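Local coordinates for protein 16S rRNA (adenine(1408)-N(1))-methyltransferase (Catenulispora acidiphila, PDB 4X1O) that probably methylates N1 of a specific adenine in 16S ribosomal RNA, with S-adenosyl-L-methionine as methyl donor, a modification linked to aminoglycoside resistance, at residues 37-40 with 41-45; 60-63 with 64-67; 78-81 with 82-85; 107-110 with 111-114. One frame throughout, in Å; residues are numbered along the deposited sequence.

Interaction 1: 37-40 with 41-45; sequences PDEW and AKAQA
Pro37 through Gln44 form consecutive turns of one alpha-helix, the main-chain NH of Ala41, Lys42, Ala43 and Gln44 reaching back to the carbonyl four residues earlier. The bonds are regular, from Ala43 N to Glu39 O at 2.8 Å up to Gln44 N to Trp40 O at 3.1 Å. Proline suits the first turn, where a ring nitrogen without a proton costs no helical bond, and Asp36 just before it accepts from the backbone N of Glu39. Along the exposed side, the extended chain of Lys42 leaves past the carbonyl of Asp38, its CG 3.4 Å from Asp38 O. The inner side is carried by Trp40 and Gln44, one turn apart. With CG of Trp40 anti to the backbone N (chi1 177°), the indole lies beside the next turn, and its buried surface packs on Leu73 and Val75 of strand 72-78, joining helix to sheet. Gln44 covers one indole face: its CG stands 4.3 Å from the centroid of the six-membered ring, a CH-pi contact. Its amide plane is turned 45° from the ring. Gln44 OE1 lies 3.1 Å from Trp40 NE1, but above the ring rather than along the N-H, which is given instead to the carbonyl oxygen of Ala116.

Interaction 2: 60-63 with 64-67; sequences RTAY and RQAI
Tyr63 and Ile67, one turn apart on helix 60-68, make the main side-chain contact here. A trans first torsion (chi1 172°) directs the phenol ring away from the N-terminal turn and lays one ring face beside the isoleucine. Ile67 sends its CG1 branch over that face, 3.8 Å from the centroid and 15° off the normal, a CH-pi contact displaced toward the CZ end. CD1 continues along the same branch and comes within 3.8 Å of Tyr63 CZ; the CG1-CD1 branch thus follows the ring outward. The hydroxyl at the far end is hydrogen-bonded to the carbonyl oxygen of Gly98, which helps to fix the ring's direction.

On another side of the helix, Arg60 and Arg64 run past one another with their CG atoms 4.3 Å apart. Arg60 is fully extended, whereas Arg64 bends at chi3 (65°), which turns its guanidinium off the line of its neighbour. Each group has its own partner: Arg60 NH1 binds Ser219 O, and Arg64 NH1 makes a weak bond to Ser218 OG.

Ala62 and Ala66, with their short side chains, let the helix lie close to Val74 and Leu103 on the sheet. Successive i to i+4 bonds, such as Ala66 N to Ala62 O at 2.9 Å, keep these rows aligned. Thr61, which contacts S-adenosyl-L-methionine in a cofactor complex, gives its OG1 to a hydrogen bond with Ser218 N. The helix is the crossover of the beta-alpha-beta unit 49-54, 60-68, 72-78 in the Rossmann-like methyltransferase core.

Interaction 3: 78-81 with 82-85; sequences DPAW and QRMT
The cofactor-binding turn that follows strand 72-78 brings Asp78 and Arg83 near each other, both of them contacts of S-adenosyl-L-methionine in a cofactor complex. Asp78 OD1 and Arg83 NH1 are 4.4 Å apart, too far for a salt bridge though the opposite charges probably still attract. OD1 is occupied by an Asx turn, accepting from Ala80 N at 2.8 Å through its anti lone pair, while OD2 takes the backbone N of Thr56. The aspartate is thus held on both oxygens, as befits an acidic residue at the end of the second strand of a Rossmann-like methyltransferase, a position that commonly meets the cofactor ribose. Beyond an inverse gamma turn centred on Ala80, the chain enters a short 3-10 turn, with Met84 N bonded to Trp81 O at 2.9 Å. Trp81 stands with chi1 at 61°, CG squeezed between N and the carbonyl carbon, which brings the indole over the next residue. Gln82 folds back at chi2 (88°) so that its amide stacks on one indole face, the planes 27° apart; its CG sits 3.8 Å from the centroid of the six-membered ring. Flexible and apolar, Met84 turns inward and places CE 4.1 Å from Trp81 CB, while its side chain as a whole touches Leu105 and Leu27.

Interaction 4: 107-110 with 111-114; sequences SSAI and ETVP
The carboxylate of Glu111 is laid over the methyl of Ala109: Ala109 CB sits above its plane, 3.4 Å from Glu111 OE2 and nearly as close to CD and OE1. Chi1 of 62° and a bend at chi2 (-86°) fold the acid back over the preceding residues, where alanine is small enough to leave it room. Ser108 meets the proline ring at one corner, OG standing 3.4 Å from Pro114 CD. That hydroxyl also donates to Ala109 O at 2.9 Å, a local bond to the next residue's carbonyl that fixes the rotation of the hydroxyl. Across the turn, Val113 N reaches Ile110 O in a weak bond of 3.4 Å, bent to 129° at the hydrogen. The Val113 rotamer is modelled eclipsed, and the short approach of its CG1 to Ile110 O is doubtful. As modelled, the branched chains of Ile110 and Val113 run side by side, Ile110 CD1 to Val113 CG1 at 4.1 Å. Both Ile110 and Glu111 contact the cofactor in complexes of this enzyme. The loop links strand 103-107 to strand 123-127, and helix 142-151 packs against it, Leu148 touching Ile110, Val151 touching Val113 and Asp143 touching Glu111.

Interactions 1 and 2 each lie within a single alpha-helix, whereas interactions 3 and 4 shape loops that leave neighbouring parallel strands, 72-78 and 103-107. Those two loops touch, Trp81 CD1 lying 3.4 Å from Ser107 OG, and with helix 60-68 they supply residues of the cofactor site. Interaction 1 is the outlier, a surface contact with its centre about 21 Å from the centre of the chain, though Trp40 is buried. Interactions 2 and 3 are partly buried; interaction 4 is again a surface contact around a buried Ile110. Helical i to i+4 bonds give way to i to i+3 turn bonds in interactions 3 and 4, weak in 4. CH-pi contacts over a ring mark interactions 1, 2 and 3, but not 4.

Interaction 1: 37-40 with 41-45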
# COMPACT_ATOMS: atom_id res chain seq x y z
N PRO A 37 16.57 12.11 -9.23
CA PRO A 37 15.65 13.18 -8.82
C PRO A 37 14.96 13.86 -10.00
O PRO A 37 13.76 14.13 -9.90
CB PRO A 37 16.57 14.16 -8.09
CG PRO A 37 17.71 13.34 -7.63
CD PRO A 37 17.93 12.33 -8.71
N ASP A 38 15.68 14.12 -11.08
CA ASP A 38 15.10 14.77 -12.26
C ASP A 38 14.03 13.90 -12.91
O ASP A 38 12.93 14.39 -13.21
CB ASP A 38 16.19 15.10 -13.29
CG ASP A 38 16.81 16.47 -13.07
OD1 ASP A 38 16.21 17.29 -12.34
OD2 ASP A 38 17.90 16.73 -13.64
N GLU A 39 14.34 12.63 -13.12
CA GLU A 39 13.39 11.70 -13.72
C GLU A 39 12.15 11.53 -12.84
O GLU A 39 11.04 11.42 -13.33
CB GLU A 39 14.04 10.33 -13.97
CG GLU A 39 13.05 9.20 -14.21
CD GLU A 39 12.24 9.36 -15.48
OE1 GLU A 39 12.65 10.13 -16.37
OE2 GLU A 39 11.18 8.70 -15.59
N TRP A 40 12.37 11.51 -11.53
CA TRP A 40 11.29 11.39 -10.54
C TRP A 40 10.33 12.57 -10.63
O TRP A 40 9.10 12.40 -10.65
CB TRP A 40 11.91 11.28 -9.14
CG TRP A 40 10.94 11.20 -7.97
CD1 TRP A 40 10.97 11.98 -6.84
CD2 TRP A 40 9.84 10.29 -7.79
NE1 TRP A 40 9.96 11.61 -5.99
CE2 TRP A 40 9.26 10.58 -6.54
CE3 TRP A 40 9.31 9.26 -8.57
CZ2 TRP A 40 8.14 9.88 -6.06
CZ3 TRP A 40 8.20 8.57 -8.08
CH2 TRP A 40 7.64 8.88 -6.84
N ALA A 41 10.89 13.77 -10.71
CA ALA A 41 10.09 14.98 -10.84
C ALA A 41 9.32 15.00 -12.16
O ALA A 41 8.15 15.34 -12.20
CB ALA A 41 10.97 16.22 -10.71
N LYS A 42 9.99 14.62 -13.25
CA LYS A 42 9.34 14.59 -14.56
C LYS A 42 8.22 13.55 -14.61
O LYS A 42 7.15 13.81 -15.17
CB LYS A 42 10.35 14.31 -15.68
CG LYS A 42 11.32 15.45 -15.95
CD LYS A 42 12.25 15.13 -17.12
CE LYS A 42 13.10 16.34 -17.48
NZ LYS A 42 13.90 16.15 -18.73
N ALA A 43 8.45 12.39 -14.01
CA ALA A 43 7.43 11.35 -13.97
C ALA A 43 6.19 11.84 -13.21
O ALA A 43 5.07 11.65 -13.68
CB ALA A 43 7.97 10.08 -13.34
N GLN A 44 6.39 12.45 -12.05
CA GLN A 44 5.25 12.96 -11.29
C GLN A 44 4.46 13.99 -12.08
O GLN A 44 3.23 13.98 -12.07
CB GLN A 44 5.70 13.60 -9.98
CG GLN A 44 6.30 12.65 -8.97
CD GLN A 44 6.82 13.41 -7.76
OE1 GLN A 44 8.02 13.43 -7.50
NE2 GLN A 44 5.91 14.07 -7.05
N ALA A 45 5.18 14.89 -12.75
CA ALA A 45 4.55 15.99 -13.47
C ALA A 45 3.72 15.46 -14.63
O ALA A 45 2.69 16.04 -14.98
CB ALA A 45 5.60 16.97 -13.97

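Interaction 2: 60-63 with 64-67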
# COMPACT_ATOMS: atom_id res chain seq x y z
N ARG A 60 3.06 -7.75 -7.48
CA ARG A 60 2.27 -8.04 -8.66
C ARG A 60 1.01 -7.17 -8.69
O ARG A 60 0.52 -6.81 -9.75
CB ARG A 60 1.88 -9.53 -8.74
CG ARG A 60 1.20 -9.89 -10.05
CD ARG A 60 0.82 -11.36 -10.18
NE ARG A 60 0.30 -11.64 -11.51
CZ ARG A 60 -0.10 -12.84 -11.94
NH1 ARG A 60 -0.07 -13.90 -11.14
NH2 ARG A 60 -0.54 -12.98 -13.19
N THR A 61 0.47 -6.84 -7.51
CA THR A 61 -0.75 -6.02 -7.50
C THR A 61 -0.46 -4.61 -8.04
O THR A 61 -1.24 -4.08 -8.84
CB THR A 61 -1.34 -5.95 -6.08
OG1 THR A 61 -1.57 -7.29 -5.62
CG2 THR A 61 -2.65 -5.19 -6.07
N ALA A 62 0.66 -4.04 -7.63
CA ALA A 62 1.10 -2.74 -8.13
C ALA A 62 1.36 -2.79 -9.62
O ALA A 62 1.00 -1.88 -10.36
CB ALA A 62 2.35 -2.29 -7.39
N TYR A 63 1.99 -3.88 -10.06
CA TYR A 63 2.26 -4.07 -11.48
C TYR A 63 0.98 -4.08 -12.30
O TYR A 63 0.89 -3.42 -13.32
CB TYR A 63 3.03 -5.37 -11.68
CG TYR A 63 3.20 -5.79 -13.12
CD1 TYR A 63 4.16 -5.19 -13.93
CD2 TYR A 63 2.42 -6.80 -13.67
CE1 TYR A 63 4.34 -5.59 -15.26
CE2 TYR A 63 2.58 -7.20 -14.99
CZ TYR A 63 3.54 -6.59 -15.78
OH TYR A 63 3.69 -7.01 -17.09
N ARG A 64 -0.03 -4.81 -11.83
CA ARG A 64 -1.30 -4.88 -12.53
C ARG A 64 -2.00 -3.53 -12.56
O ARG A 64 -2.63 -3.20 -13.56
CB ARG A 64 -2.21 -5.95 -11.90
CG ARG A 64 -1.69 -7.38 -12.10
CD ARG A 64 -2.70 -8.43 -11.62
NE ARG A 64 -3.92 -8.41 -12.43
CZ ARG A 64 -5.14 -8.39 -11.92
NH1 ARG A 64 -5.32 -8.39 -10.61
NH2 ARG A 64 -6.20 -8.37 -12.74
N GLN A 65 -1.91 -2.75 -11.48
CA GLN A 65 -2.41 -1.38 -11.49
C GLN A 65 -1.73 -0.54 -12.56
O GLN A 65 -2.37 0.19 -13.29
CB GLN A 65 -2.22 -0.71 -10.14
CG GLN A 65 -3.10 -1.27 -9.04
CD GLN A 65 -2.64 -0.80 -7.68
OE1 GLN A 65 -1.50 -0.38 -7.52
NE2 GLN A 65 -3.54 -0.83 -6.70
N ALA A 66 -0.40 -0.63 -12.60
CA ALA A 66 0.38 0.15 -13.55
C ALA A 66 -0.00 -0.23 -14.99
O ALA A 66 -0.11 0.64 -15.85
CB ALA A 66 1.88 -0.07 -13.31
N ILE A 67 -0.21 -1.52 -15.23
CA ILE A 67 -0.54 -1.98 -16.58
C ILE A 67 -1.93 -1.48 -16.97
O ILE A 67 -2.15 -1.04 -18.11
CB ILE A 67 -0.49 -3.53 -16.69
CG1 ILE A 67 0.94 -4.05 -16.45
CG2 ILE A 67 -0.99 -3.99 -18.06
CD1 ILE A 67 1.90 -3.65 -17.55

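Interaction 3: 78-81 with 82-85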
# COMPACT_ATOMS: atom_id res chain seq x y z
N ASP A 78 8.17 -0.73 -0.15
CA ASP A 78 8.27 -1.88 0.76
C ASP A 78 9.71 -2.08 1.18
O ASP A 78 10.61 -1.90 0.37
CB ASP A 78 7.72 -3.14 0.08
CG ASP A 78 7.38 -4.24 1.06
OD1 ASP A 78 8.32 -4.82 1.66
OD2 ASP A 78 6.18 -4.53 1.23
N PRO A 79 9.95 -2.43 2.44
CA PRO A 79 11.36 -2.58 2.81
C PRO A 79 11.96 -3.91 2.36
O PRO A 79 13.18 -4.02 2.29
CB PRO A 79 11.33 -2.48 4.33
CG PRO A 79 9.98 -2.94 4.70
CD PRO A 79 9.07 -2.48 3.62
N ALA A 80 11.12 -4.90 2.05
CA ALA A 80 11.61 -6.21 1.65
C ALA A 80 11.74 -6.27 0.14
O ALA A 80 10.97 -6.96 -0.54
CB ALA A 80 10.69 -7.31 2.15
N TRP A 81 12.71 -5.53 -0.39
CA TRP A 81 12.78 -5.28 -1.82
C TRP A 81 13.05 -6.53 -2.64
O TRP A 81 12.59 -6.63 -3.78
CB TRP A 81 13.84 -4.21 -2.12
CG TRP A 81 15.24 -4.58 -1.72
CD1 TRP A 81 15.83 -4.37 -0.51
CD2 TRP A 81 16.23 -5.20 -2.55
NE1 TRP A 81 17.12 -4.84 -0.53
CE2 TRP A 81 17.39 -5.35 -1.77
CE3 TRP A 81 16.24 -5.64 -3.88
CZ2 TRP A 81 18.55 -5.92 -2.27
CZ3 TRP A 81 17.40 -6.22 -4.37
CH2 TRP A 81 18.54 -6.35 -3.57
N GLN A 82 13.76 -7.51 -2.06
CA GLN A 82 14.11 -8.72 -2.81
C GLN A 82 12.87 -9.49 -3.26
O GLN A 82 12.91 -10.20 -4.27
CB GLN A 82 15.00 -9.65 -1.97
CG GLN A 82 16.39 -9.11 -1.64
CD GLN A 82 16.41 -8.29 -0.36
OE1 GLN A 82 15.37 -8.01 0.25
NE2 GLN A 82 17.61 -7.91 0.08
N ARG A 83 11.79 -9.35 -2.51
CA ARG A 83 10.54 -10.02 -2.83
C ARG A 83 9.92 -9.47 -4.12
O ARG A 83 9.09 -10.12 -4.75
CB ARG A 83 9.54 -9.88 -1.68
CG ARG A 83 9.91 -10.72 -0.46
CD ARG A 83 9.07 -10.35 0.76
NE ARG A 83 7.70 -10.85 0.68
CZ ARG A 83 6.63 -10.16 1.06
NH1 ARG A 83 6.77 -8.94 1.54
NH2 ARG A 83 5.42 -10.70 0.95
N MET A 84 10.29 -8.25 -4.47
CA MET A 84 9.67 -7.57 -5.59
C MET A 84 10.45 -7.75 -6.90
O MET A 84 10.04 -7.21 -7.92
CB MET A 84 9.53 -6.07 -5.30
CG MET A 84 8.61 -5.74 -4.13
SD MET A 84 8.41 -3.95 -3.96
CE MET A 84 10.02 -3.47 -3.35
N THR A 85 11.54 -8.51 -6.87
CA THR A 85 12.46 -8.54 -8.01
C THR A 85 11.85 -9.09 -9.29
O THR A 85 12.12 -8.56 -10.36
CB THR A 85 13.73 -9.35 -7.69
OG1 THR A 85 13.38 -10.65 -7.20
CG2 THR A 85 14.56 -8.63 -6.65

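Interaction 4: 107-110 with 111-114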
# COMPACT_ATOMS: atom_id res chain seq x y z
N SER A 107 12.53 0.88 -2.21
CA SER A 107 12.92 0.16 -1.01
C SER A 107 12.97 1.12 0.16
O SER A 107 13.92 1.88 0.31
CB SER A 107 14.27 -0.53 -1.19
OG SER A 107 14.61 -1.27 -0.04
N SER A 108 11.93 1.09 0.98
CA SER A 108 11.88 1.90 2.18
C SER A 108 10.79 1.42 3.10
O SER A 108 9.77 0.89 2.64
CB SER A 108 11.66 3.37 1.84
OG SER A 108 11.46 4.12 3.03
N ALA A 109 11.01 1.59 4.40
CA ALA A 109 9.96 1.37 5.39
C ALA A 109 9.09 2.62 5.45
O ALA A 109 9.56 3.72 5.16
CB ALA A 109 10.57 1.07 6.74
N ILE A 110 7.83 2.46 5.81
CA ILE A 110 6.92 3.59 5.81
C ILE A 110 7.15 4.53 7.01
O ILE A 110 6.95 5.73 6.90
CB ILE A 110 5.44 3.13 5.80
CG1 ILE A 110 4.52 4.32 5.52
CG2 ILE A 110 5.07 2.42 7.09
CD1 ILE A 110 4.89 5.05 4.24
N GLU A 111 7.60 3.99 8.14
CA GLU A 111 7.76 4.81 9.34
C GLU A 111 8.91 5.80 9.18
O GLU A 111 9.03 6.75 9.95
CB GLU A 111 7.96 3.94 10.58
CG GLU A 111 9.21 3.06 10.57
CD GLU A 111 8.98 1.74 9.87
OE1 GLU A 111 7.96 1.61 9.15
OE2 GLU A 111 9.81 0.82 10.04
N THR A 112 9.75 5.57 8.18
CA THR A 112 10.88 6.46 7.92
C THR A 112 10.93 6.87 6.46
O THR A 112 11.98 6.76 5.82
CB THR A 112 12.22 5.78 8.29
OG1 THR A 112 12.38 4.59 7.52
CG2 THR A 112 12.27 5.45 9.78
N VAL A 113 9.81 7.35 5.93
CA VAL A 113 9.73 7.74 4.53
C VAL A 113 10.76 8.84 4.25
O VAL A 113 10.90 9.80 5.01
CB VAL A 113 8.30 8.24 4.11
CG1 VAL A 113 7.33 8.17 5.27
CG2 VAL A 113 8.32 9.64 3.50
N PRO A 114 11.53 8.66 3.17
CA PRO A 114 12.49 9.67 2.74
C PRO A 114 11.79 10.89 2.17
O PRO A 114 10.64 10.79 1.71
CB PRO A 114 13.31 8.94 1.68
CG PRO A 114 12.38 7.91 1.14
CD PRO A 114 11.54 7.47 2.30